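Local atomic coordinates of DotU family type IV/VI secretion system protein (Acinetobacter baumannii, PDB entry 6Y4R), a protein that forms the cytoplasmic domain of TssL, a key component of the type VI secretion system, and is probably part of the system's membrane complex. Residues 58-63 / 89-94; 2-7 / 48-53; 21-26 / 76-81; 117-122 / 154-159. All blocks are in the same frame, centred on the assembly; numbering follows the deposited sequence.

Contact 1: residues 58-63 / 89-94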
loop_
_atom_site.group_PDB
_atom_site.type_symbol
_atom_site.label_atom_id
_atom_site.label_comp_id
_atom_site.label_asym_id
_atom_site.label_seq_id
_atom_site.Cartn_x
_atom_site.Cartn_y
_atom_site.Cartn_z
ATOM N N ALA A 58 2.016 -6.497 -4.366
ATOM C CA ALA A 58 1.173 -6.218 -3.207
ATOM C C ALA A 58 1.995 -5.618 -2.070
ATOM O O ALA A 58 1.618 -4.600 -1.478
ATOM C CB ALA A 58 0.470 -7.495 -2.751
ATOM N N LYS A 59 3.145 -6.211 -1.778
ATOM C CA LYS A 59 4.020 -5.621 -0.777
ATOM C C LYS A 59 4.509 -4.230 -1.188
ATOM O O LYS A 59 4.650 -3.343 -0.337
ATOM C CB LYS A 59 5.191 -6.563 -0.501
ATOM C CG LYS A 59 6.370 -5.888 0.143
ATOM C CD LYS A 59 7.119 -6.831 1.052
ATOM C CE LYS A 59 8.173 -7.620 0.319
ATOM N NZ LYS A 59 8.516 -8.818 1.140
ATOM N N TYR A 60 4.775 -4.014 -2.485
ATOM C CA TYR A 60 5.242 -2.701 -2.938
ATOM C C TYR A 60 4.182 -1.629 -2.694
ATOM O O TYR A 60 4.490 -0.528 -2.219
ATOM C CB TYR A 60 5.620 -2.762 -4.427
ATOM C CG TYR A 60 6.077 -1.429 -5.000
ATOM C CD1 TYR A 60 5.152 -0.474 -5.435
ATOM C CD2 TYR A 60 7.427 -1.119 -5.088
ATOM C CE1 TYR A 60 5.564 0.751 -5.928
ATOM C CE2 TYR A 60 7.854 0.098 -5.589
ATOM C CZ TYR A 60 6.925 1.032 -6.010
ATOM O OH TYR A 60 7.365 2.244 -6.509
ATOM N N ALA A 61 2.927 -1.939 -3.036
ATOM C CA ALA A 61 1.823 -1.008 -2.847
ATOM C C ALA A 61 1.609 -0.712 -1.375
ATOM O O ALA A 61 1.320 0.431 -1.002
ATOM C CB ALA A 61 0.541 -1.581 -3.462
ATOM N N PHE A 62 1.706 -1.734 -0.524
ATOM C CA PHE A 62 1.494 -1.508 0.902
ATOM C C PHE A 62 2.594 -0.628 1.484
ATOM O O PHE A 62 2.336 0.191 2.368
ATOM C CB PHE A 62 1.420 -2.839 1.644
ATOM C CG PHE A 62 1.344 -2.704 3.139
ATOM C CD1 PHE A 62 0.123 -2.794 3.783
ATOM C CD2 PHE A 62 2.491 -2.507 3.911
ATOM C CE1 PHE A 62 0.038 -2.676 5.171
ATOM C CE2 PHE A 62 2.412 -2.379 5.303
ATOM C CZ PHE A 62 1.189 -2.469 5.927
ATOM N N CYS A 63 3.834 -0.809 1.027
ATOM C CA CYS A 63 4.931 0.021 1.514
ATOM C C CYS A 63 4.817 1.456 1.004
ATOM O O CYS A 63 5.054 2.411 1.756
ATOM C CB CYS A 63 6.266 -0.606 1.124
ATOM S SG CYS A 63 6.605 -2.165 2.018
ATOM N N PRO A 89 12.575 5.248 4.950
ATOM C CA PRO A 89 11.231 4.808 4.572
ATOM C C PRO A 89 11.299 3.459 3.886
ATOM O O PRO A 89 12.309 3.096 3.280
ATOM C CB PRO A 89 10.720 5.916 3.644
ATOM C CG PRO A 89 11.727 7.037 3.751
ATOM C CD PRO A 89 12.995 6.495 4.308
ATOM N N LEU A 90 10.214 2.691 4.021
ATOM C CA LEU A 90 10.236 1.293 3.571
ATOM C C LEU A 90 10.323 1.179 2.051
ATOM O O LEU A 90 10.799 0.161 1.523
ATOM C CB LEU A 90 9.001 0.555 4.064
ATOM C CG LEU A 90 8.925 0.400 5.575
ATOM C CD1 LEU A 90 7.688 -0.417 6.014
ATOM C CD2 LEU A 90 10.216 -0.208 6.087
ATOM N N GLN A 91 9.864 2.202 1.330
ATOM C CA GLN A 91 10.069 2.217 -0.110
ATOM C C GLN A 91 11.543 2.243 -0.438
ATOM O O GLN A 91 11.995 1.546 -1.354
ATOM C CB GLN A 91 9.378 3.421 -0.743
ATOM C CG GLN A 91 7.943 3.182 -1.183
ATOM C CD GLN A 91 7.877 2.329 -2.463
ATOM O OE1 GLN A 91 8.602 2.570 -3.435
ATOM N NE2 GLN A 91 6.998 1.336 -2.461
ATOM N N LEU A 92 12.323 2.970 0.362
ATOM C CA LEU A 92 13.747 3.123 0.096
ATOM C C LEU A 92 14.525 1.955 0.678
ATOM O O LEU A 92 15.464 1.446 0.052
ATOM C CB LEU A 92 14.225 4.442 0.709
ATOM C CG LEU A 92 15.694 4.837 0.638
ATOM C CD1 LEU A 92 16.025 5.279 -0.772
ATOM C CD2 LEU A 92 16.032 5.928 1.619
ATOM N N SER A 93 14.072 1.460 1.832
ATOM C CA SER A 93 14.744 0.343 2.488
ATOM C C SER A 93 14.519 -0.963 1.733
ATOM O O SER A 93 15.481 -1.694 1.455
ATOM C CB SER A 93 14.290 0.258 3.957
ATOM O OG SER A 93 14.750 -0.909 4.622
ATOM N N LEU A 94 13.280 -1.239 1.321
ATOM C CA LEU A 94 12.972 -2.529 0.708
ATOM C C LEU A 94 13.053 -2.527 -0.814
ATOM O O LEU A 94 13.273 -3.585 -1.416
ATOM C CB LEU A 94 11.562 -2.990 1.100
ATOM C CG LEU A 94 11.253 -3.209 2.578
ATOM C CD1 LEU A 94 9.876 -3.855 2.763
ATOM C CD2 LEU A 94 12.335 -4.078 3.210
#

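Contact 2: residues 2-7 / 48-53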
loop_
_atom_site.group_PDB
_atom_site.type_symbol
_atom_site.label_atom_id
_atom_site.label_comp_id
_atom_site.label_asym_id
_atom_site.label_seq_id
_atom_site.Cartn_x
_atom_site.Cartn_y
_atom_site.Cartn_z
ATOM N N ILE A 2 -9.193 -17.365 -0.424
ATOM C CA ILE A 2 -8.426 -16.365 0.301
ATOM C C ILE A 2 -7.753 -15.446 -0.706
ATOM O O ILE A 2 -7.216 -15.899 -1.728
ATOM C CB ILE A 2 -7.407 -17.042 1.232
ATOM C CG1 ILE A 2 -8.124 -17.686 2.416
ATOM C CG2 ILE A 2 -6.351 -16.041 1.712
ATOM C CD1 ILE A 2 -8.700 -16.679 3.398
ATOM N N ASN A 3 -7.802 -14.145 -0.434
ATOM C CA ASN A 3 -7.344 -13.106 -1.346
ATOM C C ASN A 3 -6.085 -12.449 -0.779
ATOM O O ASN A 3 -5.759 -12.600 0.402
ATOM C CB ASN A 3 -8.503 -12.112 -1.573
ATOM C CG ASN A 3 -8.117 -10.873 -2.377
ATOM O OD1 ASN A 3 -7.213 -10.891 -3.228
ATOM N ND2 ASN A 3 -8.856 -9.789 -2.133
ATOM N N LEU A 4 -5.388 -11.694 -1.634
ATOM C CA LEU A 4 -4.195 -10.976 -1.190
ATOM C C LEU A 4 -4.571 -9.828 -0.259
ATOM O O LEU A 4 -3.766 -9.425 0.587
ATOM C CB LEU A 4 -3.414 -10.457 -2.401
ATOM C CG LEU A 4 -2.507 -11.401 -3.218
ATOM C CD1 LEU A 4 -1.736 -10.603 -4.254
ATOM C CD2 LEU A 4 -1.548 -12.216 -2.354
ATOM N N ILE A 5 -5.783 -9.288 -0.406
ATOM C CA ILE A 5 -6.297 -8.311 0.550
ATOM C C ILE A 5 -6.467 -8.951 1.924
ATOM O O ILE A 5 -6.204 -8.317 2.950
ATOM C CB ILE A 5 -7.623 -7.714 0.031
ATOM C CG1 ILE A 5 -7.382 -6.743 -1.113
ATOM C CG2 ILE A 5 -8.370 -6.982 1.124
ATOM C CD1 ILE A 5 -6.666 -5.506 -0.625
ATOM N N ASP A 6 -6.907 -10.219 1.968
ATOM C CA ASP A 6 -7.105 -10.919 3.238
ATOM C C ASP A 6 -5.786 -11.294 3.923
ATOM O O ASP A 6 -5.727 -11.326 5.164
ATOM C CB ASP A 6 -7.981 -12.165 3.038
ATOM C CG ASP A 6 -9.371 -11.840 2.465
ATOM O OD1 ASP A 6 -9.964 -10.810 2.867
ATOM O OD2 ASP A 6 -9.896 -12.644 1.662
ATOM N N LEU A 7 -4.722 -11.567 3.155
ATOM C CA LEU A 7 -3.430 -11.854 3.781
ATOM C C LEU A 7 -2.792 -10.596 4.361
ATOM O O LEU A 7 -2.082 -10.673 5.371
ATOM C CB LEU A 7 -2.474 -12.496 2.774
ATOM C CG LEU A 7 -2.848 -13.821 2.126
ATOM C CD1 LEU A 7 -1.827 -14.145 1.054
ATOM C CD2 LEU A 7 -2.863 -14.928 3.178
ATOM N N LEU A 48 0.427 -20.314 -0.724
ATOM C CA LEU A 48 -0.852 -20.390 -1.399
ATOM C C LEU A 48 -0.693 -20.227 -2.891
ATOM O O LEU A 48 -1.695 -20.189 -3.607
ATOM C CB LEU A 48 -1.834 -19.361 -0.830
ATOM C CG LEU A 48 -2.346 -19.553 0.610
ATOM C CD1 LEU A 48 -3.264 -18.393 1.036
ATOM C CD2 LEU A 48 -3.061 -20.898 0.786
ATOM N N GLN A 49 0.551 -20.139 -3.359
ATOM C CA GLN A 49 0.931 -20.314 -4.749
ATOM C C GLN A 49 0.606 -19.080 -5.584
ATOM O O GLN A 49 0.415 -19.196 -6.798
ATOM C CB GLN A 49 0.263 -21.573 -5.336
ATOM C CG GLN A 49 0.358 -22.806 -4.399
ATOM C CD GLN A 49 1.041 -24.018 -4.982
ATOM O OE1 GLN A 49 1.666 -23.949 -6.035
ATOM N NE2 GLN A 49 0.929 -25.148 -4.287
ATOM N N PHE A 50 0.524 -17.895 -4.970
ATOM C CA PHE A 50 0.437 -16.678 -5.762
ATOM C C PHE A 50 1.773 -16.445 -6.459
ATOM O O PHE A 50 2.837 -16.757 -5.921
ATOM C CB PHE A 50 0.107 -15.454 -4.903
ATOM C CG PHE A 50 -1.272 -15.453 -4.292
ATOM C CD1 PHE A 50 -2.309 -14.758 -4.900
ATOM C CD2 PHE A 50 -1.525 -16.112 -3.101
ATOM C CE1 PHE A 50 -3.573 -14.738 -4.348
ATOM C CE2 PHE A 50 -2.787 -16.095 -2.535
ATOM C CZ PHE A 50 -3.810 -15.406 -3.163
ATOM N N SER A 51 1.710 -15.857 -7.652
ATOM C CA SER A 51 2.915 -15.626 -8.431
ATOM C C SER A 51 3.822 -14.636 -7.713
ATOM O O SER A 51 3.365 -13.787 -6.942
ATOM C CB SER A 51 2.561 -15.107 -9.825
ATOM O OG SER A 51 2.406 -13.699 -9.814
ATOM N N ALA A 52 5.127 -14.750 -7.995
ATOM C CA ALA A 52 6.125 -13.875 -7.385
ATOM C C ALA A 52 5.877 -12.408 -7.700
ATOM O O ALA A 52 6.215 -11.543 -6.883
ATOM C CB ALA A 52 7.528 -14.276 -7.837
ATOM N N ASP A 53 5.300 -12.095 -8.867
ATOM C CA ASP A 53 5.026 -10.691 -9.165
ATOM C C ASP A 53 3.846 -10.166 -8.355
ATOM O O ASP A 53 3.875 -9.013 -7.901
ATOM C CB ASP A 53 4.777 -10.481 -10.657
ATOM C CG ASP A 53 5.838 -11.115 -11.520
ATOM O OD1 ASP A 53 6.838 -10.434 -11.837
ATOM O OD2 ASP A 53 5.674 -12.292 -11.899
#

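Contact 3: residues 21-26 / 76-81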
loop_
_atom_site.group_PDB
_atom_site.type_symbol
_atom_site.label_atom_id
_atom_site.label_comp_id
_atom_site.label_asym_id
_atom_site.label_seq_id
_atom_site.Cartn_x
_atom_site.Cartn_y
_atom_site.Cartn_z
ATOM N N GLN A 21 -5.765 8.440 13.521
ATOM C CA GLN A 21 -5.071 9.325 14.440
ATOM C C GLN A 21 -4.478 8.570 15.623
ATOM O O GLN A 21 -4.051 9.208 16.601
ATOM C CB GLN A 21 -5.986 10.463 14.913
ATOM C CG GLN A 21 -6.307 11.457 13.798
ATOM C CD GLN A 21 -5.088 11.730 12.910
ATOM O OE1 GLN A 21 -4.214 12.529 13.261
ATOM N NE2 GLN A 21 -5.048 11.091 11.736
ATOM N N TYR A 22 -4.438 7.237 15.581
ATOM C CA TYR A 22 -3.711 6.493 16.599
ATOM C C TYR A 22 -2.216 6.661 16.364
ATOM O O TYR A 22 -1.733 6.564 15.229
ATOM C CB TYR A 22 -4.096 5.011 16.557
ATOM C CG TYR A 22 -3.019 4.054 17.062
ATOM C CD1 TYR A 22 -2.065 3.528 16.191
ATOM C CD2 TYR A 22 -2.971 3.667 18.392
ATOM C CE1 TYR A 22 -1.100 2.665 16.630
ATOM C CE2 TYR A 22 -2.009 2.808 18.846
ATOM C CZ TYR A 22 -1.074 2.306 17.967
ATOM O OH TYR A 22 -0.102 1.437 18.436
ATOM N N VAL A 23 -1.470 6.874 17.434
ATOM C CA VAL A 23 -0.036 7.144 17.336
ATOM C C VAL A 23 0.715 5.999 18.003
ATOM O O VAL A 23 0.477 5.723 19.184
ATOM C CB VAL A 23 0.341 8.492 17.979
ATOM C CG1 VAL A 23 1.820 8.807 17.705
ATOM C CG2 VAL A 23 -0.620 9.619 17.519
ATOM N N PRO A 24 1.646 5.344 17.310
ATOM C CA PRO A 24 2.367 4.224 17.928
ATOM C C PRO A 24 3.208 4.700 19.103
ATOM O O PRO A 24 3.916 5.710 19.014
ATOM C CB PRO A 24 3.248 3.698 16.784
ATOM C CG PRO A 24 2.549 4.116 15.522
ATOM C CD PRO A 24 1.868 5.424 15.852
ATOM N N ALA A 25 3.122 3.960 20.211
ATOM C CA ALA A 25 3.860 4.330 21.416
ATOM C C ALA A 25 5.364 4.195 21.206
ATOM O O ALA A 25 6.147 5.011 21.712
ATOM C CB ALA A 25 3.394 3.473 22.597
ATOM N N ASP A 26 5.767 3.193 20.430
ATOM C CA ASP A 26 7.164 2.875 20.133
ATOM C C ASP A 26 7.308 2.864 18.611
ATOM O O ASP A 26 6.895 1.889 17.949
ATOM C CB ASP A 26 7.520 1.525 20.757
ATOM C CG ASP A 26 8.989 1.236 20.756
ATOM O OD1 ASP A 26 9.742 1.874 19.979
ATOM O OD2 ASP A 26 9.396 0.355 21.545
ATOM N N PRO A 76 0.932 17.394 15.491
ATOM C CA PRO A 76 2.280 17.340 16.105
ATOM C C PRO A 76 2.567 16.084 16.922
ATOM O O PRO A 76 3.748 15.771 17.132
ATOM C CB PRO A 76 2.307 18.574 17.010
ATOM C CG PRO A 76 1.115 19.379 16.667
ATOM C CD PRO A 76 0.179 18.620 15.827
ATOM N N SER A 77 1.543 15.350 17.342
ATOM C CA SER A 77 1.756 14.082 18.011
ATOM C C SER A 77 2.549 13.095 17.157
ATOM O O SER A 77 3.294 12.267 17.697
ATOM C CB SER A 77 0.396 13.496 18.388
ATOM O OG SER A 77 -0.443 13.422 17.245
ATOM N N TYR A 78 2.458 13.187 15.833
ATOM C CA TYR A 78 3.164 12.248 14.961
ATOM C C TYR A 78 4.636 12.597 14.761
ATOM O O TYR A 78 5.345 11.882 14.034
ATOM C CB TYR A 78 2.449 12.180 13.613
ATOM C CG TYR A 78 1.230 11.292 13.663
ATOM C CD1 TYR A 78 1.368 9.909 13.725
ATOM C CD2 TYR A 78 -0.062 11.826 13.649
ATOM C CE1 TYR A 78 0.264 9.088 13.781
ATOM C CE2 TYR A 78 -1.167 11.008 13.696
ATOM C CZ TYR A 78 -0.996 9.639 13.760
ATOM O OH TYR A 78 -2.074 8.789 13.815
ATOM N N PHE A 79 5.113 13.655 15.422
ATOM C CA PHE A 79 6.426 14.216 15.119
ATOM C C PHE A 79 7.547 13.213 15.391
ATOM O O PHE A 79 8.490 13.119 14.603
ATOM C CB PHE A 79 6.600 15.520 15.916
ATOM C CG PHE A 79 7.998 16.095 15.914
ATOM C CD1 PHE A 79 8.768 16.069 17.074
ATOM C CD2 PHE A 79 8.527 16.701 14.776
ATOM C CE1 PHE A 79 10.055 16.618 17.101
ATOM C CE2 PHE A 79 9.815 17.258 14.784
ATOM C CZ PHE A 79 10.578 17.216 15.953
ATOM N N ASN A 80 7.464 12.445 16.491
ATOM C CA ASN A 80 8.507 11.452 16.761
ATOM C C ASN A 80 8.399 10.216 15.886
ATOM O O ASN A 80 9.430 9.635 15.534
ATOM C CB ASN A 80 8.529 11.022 18.234
ATOM C CG ASN A 80 8.917 12.140 19.175
ATOM O OD1 ASN A 80 9.659 13.060 18.796
ATOM N ND2 ASN A 80 8.437 12.064 20.419
ATOM N N LEU A 81 7.193 9.818 15.479
ATOM C CA LEU A 81 7.096 8.671 14.579
ATOM C C LEU A 81 7.589 9.027 13.188
ATOM O O LEU A 81 8.227 8.204 12.520
ATOM C CB LEU A 81 5.670 8.140 14.528
ATOM C CG LEU A 81 5.300 7.253 13.334
ATOM C CD1 LEU A 81 5.935 5.882 13.453
ATOM C CD2 LEU A 81 3.790 7.126 13.320
#

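Contact 4: residues 117-122 / 154-159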
loop_
_atom_site.group_PDB
_atom_site.type_symbol
_atom_site.label_atom_id
_atom_site.label_comp_id
_atom_site.label_asym_id
_atom_site.label_seq_id
_atom_site.Cartn_x
_atom_site.Cartn_y
_atom_site.Cartn_z
ATOM N N GLU A 117 -6.031 -12.103 -15.016
ATOM C CA GLU A 117 -4.842 -12.855 -14.645
ATOM C C GLU A 117 -4.065 -12.232 -13.495
ATOM O O GLU A 117 -3.263 -12.935 -12.868
ATOM C CB GLU A 117 -3.927 -13.050 -15.857
ATOM C CG GLU A 117 -4.569 -13.861 -16.993
ATOM C CD GLU A 117 -4.797 -13.085 -18.275
ATOM O OE1 GLU A 117 -3.974 -12.201 -18.592
ATOM O OE2 GLU A 117 -5.770 -13.400 -18.991
ATOM N N ARG A 118 -4.189 -10.923 -13.263
ATOM C CA ARG A 118 -3.522 -10.307 -12.120
ATOM C C ARG A 118 -4.491 -9.554 -11.216
ATOM O O ARG A 118 -4.089 -8.619 -10.510
ATOM C CB ARG A 118 -2.367 -9.415 -12.569
ATOM C CG ARG A 118 -1.405 -10.196 -13.455
ATOM C CD ARG A 118 0.005 -10.230 -12.960
ATOM N NE ARG A 118 0.726 -8.967 -12.971
ATOM C CZ ARG A 118 1.445 -8.497 -11.961
ATOM N NH1 ARG A 118 2.098 -7.366 -12.125
ATOM N NH2 ARG A 118 1.484 -9.157 -10.818
ATOM N N LEU A 119 -5.746 -10.029 -11.162
ATOM C CA LEU A 119 -6.808 -9.345 -10.431
ATOM C C LEU A 119 -6.591 -9.380 -8.931
ATOM O O LEU A 119 -7.086 -8.496 -8.222
ATOM C CB LEU A 119 -8.160 -9.961 -10.784
ATOM C CG LEU A 119 -9.380 -9.714 -9.891
ATOM C CD1 LEU A 119 -9.908 -8.320 -10.051
ATOM C CD2 LEU A 119 -10.477 -10.720 -10.241
ATOM N N ALA A 120 -5.889 -10.393 -8.418
ATOM C CA ALA A 120 -5.564 -10.393 -6.991
ATOM C C ALA A 120 -4.646 -9.225 -6.654
ATOM O O ALA A 120 -4.855 -8.526 -5.660
ATOM C CB ALA A 120 -4.936 -11.723 -6.566
ATOM N N ALA A 121 -3.623 -8.992 -7.481
ATOM C CA ALA A 121 -2.774 -7.823 -7.270
ATOM C C ALA A 121 -3.561 -6.529 -7.431
ATOM O O ALA A 121 -3.380 -5.584 -6.655
ATOM C CB ALA A 121 -1.600 -7.833 -8.253
ATOM N N LEU A 122 -4.477 -6.482 -8.400
ATOM C CA LEU A 122 -5.135 -5.215 -8.705
ATOM C C LEU A 122 -6.138 -4.834 -7.626
ATOM O O LEU A 122 -6.358 -3.644 -7.388
ATOM C CB LEU A 122 -5.759 -5.264 -10.109
ATOM C CG LEU A 122 -6.692 -4.160 -10.608
ATOM C CD1 LEU A 122 -5.866 -2.938 -10.973
ATOM C CD2 LEU A 122 -7.424 -4.650 -11.824
ATOM N N ASP A 154 -14.679 -0.077 -10.845
ATOM C CA ASP A 154 -15.650 -0.595 -11.802
ATOM C C ASP A 154 -15.097 -1.797 -12.548
ATOM O O ASP A 154 -15.821 -2.772 -12.783
ATOM C CB ASP A 154 -16.019 0.473 -12.843
ATOM C CG ASP A 154 -16.860 1.616 -12.277
ATOM O OD1 ASP A 154 -17.634 1.395 -11.316
ATOM O OD2 ASP A 154 -16.772 2.739 -12.835
ATOM N N GLU A 155 -13.818 -1.731 -12.948
ATOM C CA GLU A 155 -13.195 -2.830 -13.691
ATOM C C GLU A 155 -13.093 -4.080 -12.835
ATOM O O GLU A 155 -13.262 -5.196 -13.333
ATOM C CB GLU A 155 -11.826 -2.410 -14.216
ATOM C CG GLU A 155 -11.952 -1.499 -15.389
ATOM C CD GLU A 155 -10.939 -0.383 -15.388
ATOM O OE1 GLU A 155 -9.794 -0.569 -14.886
ATOM O OE2 GLU A 155 -11.330 0.707 -15.860
ATOM N N ILE A 156 -12.815 -3.917 -11.547
ATOM C CA ILE A 156 -12.806 -5.069 -10.661
ATOM C C ILE A 156 -14.205 -5.656 -10.540
ATOM O O ILE A 156 -14.379 -6.879 -10.587
ATOM C CB ILE A 156 -12.212 -4.688 -9.298
ATOM C CG1 ILE A 156 -10.747 -4.276 -9.495
ATOM C CG2 ILE A 156 -12.327 -5.875 -8.361
ATOM C CD1 ILE A 156 -10.069 -3.839 -8.235
ATOM N N ASP A 157 -15.229 -4.801 -10.393
ATOM C CA ASP A 157 -16.608 -5.299 -10.411
ATOM C C ASP A 157 -16.915 -6.010 -11.723
ATOM O O ASP A 157 -17.618 -7.027 -11.736
ATOM C CB ASP A 157 -17.625 -4.161 -10.249
ATOM C CG ASP A 157 -17.721 -3.619 -8.839
ATOM O OD1 ASP A 157 -17.395 -4.341 -7.863
ATOM O OD2 ASP A 157 -18.187 -2.464 -8.709
ATOM N N TYR A 158 -16.395 -5.484 -12.840
ATOM C CA TYR A 158 -16.642 -6.072 -14.156
ATOM C C TYR A 158 -15.948 -7.417 -14.326
ATOM O O TYR A 158 -16.498 -8.324 -14.966
ATOM C CB TYR A 158 -16.207 -5.093 -15.255
ATOM C CG TYR A 158 -16.260 -5.624 -16.684
ATOM C CD1 TYR A 158 -17.278 -5.265 -17.546
ATOM C CD2 TYR A 158 -15.282 -6.482 -17.173
ATOM C CE1 TYR A 158 -17.319 -5.753 -18.860
ATOM C CE2 TYR A 158 -15.316 -6.966 -18.474
ATOM C CZ TYR A 158 -16.330 -6.600 -19.312
ATOM O OH TYR A 158 -16.344 -7.100 -20.605
ATOM N N LEU A 159 -14.735 -7.561 -13.789
ATOM C CA LEU A 159 -13.976 -8.789 -13.986
ATOM C C LEU A 159 -14.552 -9.966 -13.213
ATOM O O LEU A 159 -14.126 -11.101 -13.447
ATOM C CB LEU A 159 -12.503 -8.569 -13.611
ATOM C CG LEU A 159 -11.775 -7.609 -14.548
ATOM C CD1 LEU A 159 -10.486 -7.085 -13.913
ATOM C CD2 LEU A 159 -11.523 -8.327 -15.856
#

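Contact 1: residues 58-63 / 89-94
Q91 and C63 dominate this buried contact, one supplying an amide that reaches across to Y60 and the other a thiol that touches two leucines. The axes of 58-63 and 90-94 approach to 9.8 Å and run roughly antiparallel, at 141°, and the chains come nearest at C63 and Q91. The chain of Q91 bends at its second torsion, which swings the amide back over the tyrosine: NE2 stands 3.4 Å above the Y60 ring plane, over its centre, and the amide plane is turned almost upright on the ring, 85° away from it. Q91 NE2 is 3.1 Å from Y60 O, and Q91 OE1 lies 3.3 Å from Y60 OH. On the other flank, C63 points at the second helix, and its SG meets L94 CD1 at 3.8 Å and L90 CB at 4.2 Å, two residues one turn apart. The short side chain of cysteine suits the point where the backbones come nearest. K59 lays its methylene CD against L94 CD1 and carries its charge onward to a salt bridge with E42. The start of helix 90-95 is also tied to helix 52-71 by D67, which accepts from the backbone N of L90 and Q91. The contact thus sets an amide nitrogen over an aromatic face, beside a largely apolar patch of sulfur and aliphatic carbon.

Contact 2: residues 2-7 / 48-53
I2 faces L48 and L4 faces F50 with their CA atoms 8.7 Å apart in both pairs, a spacing that large side chains must bridge. Segment 2-7 turns into the short helix 4-7 at N3, whose backbone N donates weakly to D6 OD2. Segment 48-53 is the tight link between two long helices: Q49, with positive phi, closes helix 27-47 in a Schellman motif, and S51 caps the next helix through D54 N. F50 sits between these two signals and turns its ring inward. L4 CD2 rests almost exactly over the F50 ring face, 3.6 Å from the centroid and 9° off the normal, a CH-pi contact. I2 O meets the same ring at its edge, in plane, 3.7 Å from F50 CZ, a side on which the weakly positive ring hydrogens would suit a carbonyl oxygen. In this all-helical DotU-family domain the contact sets the N-terminal turn against the connection between helices 27-47 and 52-71. L7 CD1 approaches F50 CE2 obliquely at 4.2 Å. Its other branch, CD2, touches L48 CD1, which also meets I2 CG2 at 3.9 Å; these branched aliphatic groups shelter one another at the surface. Deeper in, L4 continues onto F41 and V124.

Contact 3: residues 21-26 / 76-81
Y78 hands its phenolic proton to the backbone oxygen of Y22 from an uncommon direction: Y78 OH lies 2.7 Å from Y22 O, yet well above the carbonyl plane, 66° out of it, with a C=O...donor angle of 112°. The ring thus reaches across from 76-81 to grip the loop between helices 9-19 and 27-47. A tyrosine suits this role because its flat body can be packed while the hydroxyl at its far end serves a main-chain acceptor. V23 lies over one ring face. It holds CG1 anti to the backbone N (chi1 -173°), which turns V23 CG2 over the Y78 ring, 3.8 Å above the plane and displaced toward the rim, in a CH-pi contact. V23 CG1 is meanwhile 3.8 Å from S77 O, so a branched side chain touches the ring and the S77 backbone together. At the ring edge, in plane, Q21 OE1 is 3.4 Å from Y78 CE2, while Q21 NE2 bonds to R19 O. Q21 has positive phi and is the C-prime residue of the Schellman motif ending helix 9-19, so the loop departs from a firm stop. Further along, P24 CD packs 3.6 Å from L81 CD2, the rigid pyrrolidine crossing the leucine at about a right angle; P24 also leans on F30, and L81 on P27. At the end of the loop D26 stands at the N-cap of helix 27-47. The tyrosine hydroxyl therefore satisfies a main-chain oxygen in a loop without regular structure, while V23 covers part of one face of its ring.

Contact 4: residues 117-122 / 154-159
L119 and I156 interlock where the first turn of helix 119-130 meets the last turns of helix 143-159. Each helix offers two aliphatic bumps three residues apart, L119 and L122 on one, I156 and L159 on the other. The L119 methyl CD1 enters the dip between the second pair, 3.8 Å from I156 CG2 and 4.1 Å from L159 CD1. In return I156 enters the hollow between the two leucines: its CG1 lies 4.1 Å from L122 CD2 and 4.2 Å from L119 CD1, while I156 CD1 runs on to the main chain, 3.8 Å from L122 O. In both leucines CG is anti to the backbone N (chi1 163° in L119 and 171° in L122), which extends the branched ends across the gap. Beta-branched I156 suits its place because CG2 can meet L119 while the CG1-CD1 arm runs along L122. The contact is apolar, without a hydrogen bond across it. Charged residues lie round about: R118 forms salt bridges with D54 and D57, and E155 with R112, while L122 also packs on L108 and L111. The bumps mesh as in an all-helical bundle, packing the C-terminal helix against helix 119-130.

All four contacts belong to one helical domain. Helix 52-71 is the common element of contacts 1 and 2, whose centres lie 17 Å apart and which touch where A58 meets L4. Contact 2 also reaches contact 4, 14 Å away between centres, through L4 and F50 on A120 and D53 beside R118, so the chain's two ends are packed at the same side of the fold. Contact 3 lies on the other side of the chain's centre from these two, about 31 Å from contact 2 and 35 Å from contact 4, between centres. Along the sequence contact 3 alternates with contacts 1 and 2, whereas contact 4 opens only after the other three have closed.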